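Local coordinates for protein cellobiose 2-epimerase (Spirochaeta thermophila DSM 6192, PDB 5ZIG) that probably catalyses the reversible epimerization of cellobiose to 4-O-beta-D-glucopyranosyl-D-mannose, at residues G162-A167 against N192-I197. Numbering follows the deposited sequence.
Sequences GGYYEA and NTHLHI
His194 reaches from the first turns of helix 191-208 to the backbone of the loop at 162-167, where its NE2 accepts a hydrogen bond from Tyr164 N (2.9 Å). The N-H comes in tilted from the imidazole plane by 29°, while Gly163 CA lies in that plane at the ring edge, 3.3 Å from NE2. At the other ring nitrogen, ND1 is bonded to Thr190 O, so the imidazole is held at both ends and its rotation is fixed.

The Tyr164 ring sits obliquely to this imidazole, planes at 63°, and takes His194 CD2 at its edge, 3.9 Å from its own CD2. One face of the phenol is covered by Ile197: Ile197 CD1 lies 4.0 Å from Tyr164 CG, and CG2 is nearer the hydroxyl end, whose OH is bonded to Glu153.

One residue before His194, Thr193 OG1 donates to Glu166 OE2 (2.6 Å) from above the carboxylate plane. Glu166 gets there through a bend at chi2 (70°), and its OE1 is bonded to Thr190 OG1.

Two hydrogen bonds and, beside the imidazole, the Tyr164–Ile197 packing thus join the loop after helix 139-156 to the first turns of helix 191-208, as suits the (alpha/alpha)6 barrel of the N-acylglucosamine 2-epimerase family.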
loop_
_atom_site.group_PDB
_atom_site.type_symbol
_atom_site.label_atom_id
_atom_site.label_comp_id
_atom_site.label_asym_id
_atom_site.label_seq_id
_atom_site.Cartn_x
_atom_site.Cartn_y
_atom_site.Cartn_z
ATOM N N GLY A 162 16.932 3.301 16.322
ATOM C CA GLY A 162 15.511 3.252 16.050
ATOM C C GLY A 162 15.252 2.794 14.626
ATOM O O GLY A 162 16.150 2.728 13.796
ATOM N N GLY A 163 13.994 2.463 14.336
ATOM C CA GLY A 163 13.642 2.059 12.981
ATOM C C GLY A 163 14.137 0.650 12.678
ATOM O O GLY A 163 14.527 -0.099 13.578
ATOM N N TYR A 164 14.122 0.300 11.386
ATOM C CA TYR A 164 14.357 -1.050 10.885
ATOM C C TYR A 164 15.360 -1.031 9.734
ATOM O O TYR A 164 15.304 -0.161 8.858
ATOM C CB TYR A 164 13.048 -1.749 10.380
ATOM C CG TYR A 164 11.952 -1.851 11.430
ATOM C CD1 TYR A 164 11.668 -3.072 12.040
ATOM C CD2 TYR A 164 11.210 -0.745 11.807
ATOM C CE1 TYR A 164 10.713 -3.176 13.005
ATOM C CE2 TYR A 164 10.224 -0.844 12.775
ATOM C CZ TYR A 164 9.988 -2.069 13.373
ATOM O OH TYR A 164 9.028 -2.215 14.348
ATOM N N TYR A 165 16.276 -2.003 9.746
ATOM C CA TYR A 165 17.114 -2.243 8.580
ATOM C C TYR A 165 16.246 -2.637 7.392
ATOM O O TYR A 165 15.201 -3.274 7.538
ATOM C CB TYR A 165 18.133 -3.335 8.883
ATOM C CG TYR A 165 19.045 -2.926 10.006
ATOM C CD1 TYR A 165 20.094 -2.056 9.771
ATOM C CD2 TYR A 165 18.821 -3.357 11.320
ATOM C CE1 TYR A 165 20.923 -1.652 10.792
ATOM C CE2 TYR A 165 19.643 -2.947 12.345
ATOM C CZ TYR A 165 20.706 -2.099 12.069
ATOM O OH TYR A 165 21.558 -1.675 13.069
ATOM N N GLU A 166 16.706 -2.265 6.197
ATOM C CA GLU A 166 15.929 -2.506 4.988
ATOM C C GLU A 166 15.725 -3.993 4.730
ATOM O O GLU A 166 14.613 -4.433 4.406
ATOM C CB GLU A 166 16.638 -1.845 3.808
ATOM C CG GLU A 166 15.906 -1.931 2.481
ATOM C CD GLU A 166 14.654 -1.080 2.441
ATOM O OE1 GLU A 166 14.536 -0.130 3.235
ATOM O OE2 GLU A 166 13.795 -1.361 1.593
ATOM N N ALA A 167 16.785 -4.790 4.869
ATOM C CA ALA A 167 16.728 -6.164 4.397
ATOM C C ALA A 167 17.825 -6.974 5.081
ATOM O O ALA A 167 18.758 -6.419 5.666
ATOM C CB ALA A 167 16.866 -6.227 2.872
ATOM N N ASN A 192 9.996 4.097 2.554
ATOM C CA ASN A 192 9.041 3.201 1.931
ATOM C C ASN A 192 8.826 1.957 2.785
ATOM O O ASN A 192 7.687 1.580 3.090
ATOM C CB ASN A 192 9.547 2.850 0.533
ATOM C CG ASN A 192 8.576 2.013 -0.227
ATOM O OD1 ASN A 192 7.416 2.391 -0.400
ATOM N ND2 ASN A 192 9.033 0.858 -0.680
ATOM N N THR A 193 9.924 1.321 3.202
ATOM C CA THR A 193 9.817 0.142 4.051
ATOM C C THR A 193 9.244 0.488 5.421
ATOM O O THR A 193 8.446 -0.275 5.984
ATOM C CB THR A 193 11.190 -0.517 4.184
ATOM O OG1 THR A 193 11.538 -1.119 2.926
ATOM C CG2 THR A 193 11.161 -1.574 5.251
ATOM N N HIS A 194 9.618 1.638 5.970
ATOM C CA HIS A 194 9.078 2.006 7.274
ATOM C C HIS A 194 7.573 2.229 7.209
ATOM O O HIS A 194 6.843 1.819 8.121
ATOM C CB HIS A 194 9.806 3.230 7.821
ATOM C CG HIS A 194 11.117 2.885 8.452
ATOM N ND1 HIS A 194 12.270 2.726 7.717
ATOM C CD2 HIS A 194 11.443 2.590 9.731
ATOM C CE1 HIS A 194 13.261 2.398 8.524
ATOM N NE2 HIS A 194 12.788 2.303 9.751
ATOM N N LEU A 195 7.089 2.828 6.112
ATOM C CA LEU A 195 5.658 3.102 5.998
ATOM C C LEU A 195 4.872 1.808 5.924
ATOM O O LEU A 195 3.789 1.684 6.505
ATOM C CB LEU A 195 5.371 3.968 4.767
ATOM C CG LEU A 195 3.892 4.285 4.476
ATOM C CD1 LEU A 195 3.399 5.210 5.556
ATOM C CD2 LEU A 195 3.669 4.950 3.119
ATOM N N HIS A 196 5.374 0.813 5.206
ATOM C CA HIS A 196 4.543 -0.373 5.076
ATOM C C HIS A 196 4.656 -1.293 6.277
ATOM O O HIS A 196 3.765 -2.123 6.496
ATOM C CB HIS A 196 4.852 -1.061 3.745
ATOM C CG HIS A 196 4.287 -0.302 2.583
ATOM N ND1 HIS A 196 2.972 -0.431 2.185
ATOM C CD2 HIS A 196 4.833 0.644 1.779
ATOM C CE1 HIS A 196 2.746 0.370 1.159
ATOM N NE2 HIS A 196 3.853 1.042 0.902
ATOM N N ILE A 197 5.687 -1.121 7.096
ATOM C CA ILE A 197 5.690 -1.830 8.367
ATOM C C ILE A 197 4.632 -1.244 9.288
ATOM O O ILE A 197 3.856 -1.969 9.924
ATOM C CB ILE A 197 7.083 -1.793 9.012
ATOM C CG1 ILE A 197 8.032 -2.723 8.256
ATOM C CG2 ILE A 197 6.978 -2.239 10.466
ATOM C CD1 ILE A 197 9.485 -2.258 8.280
#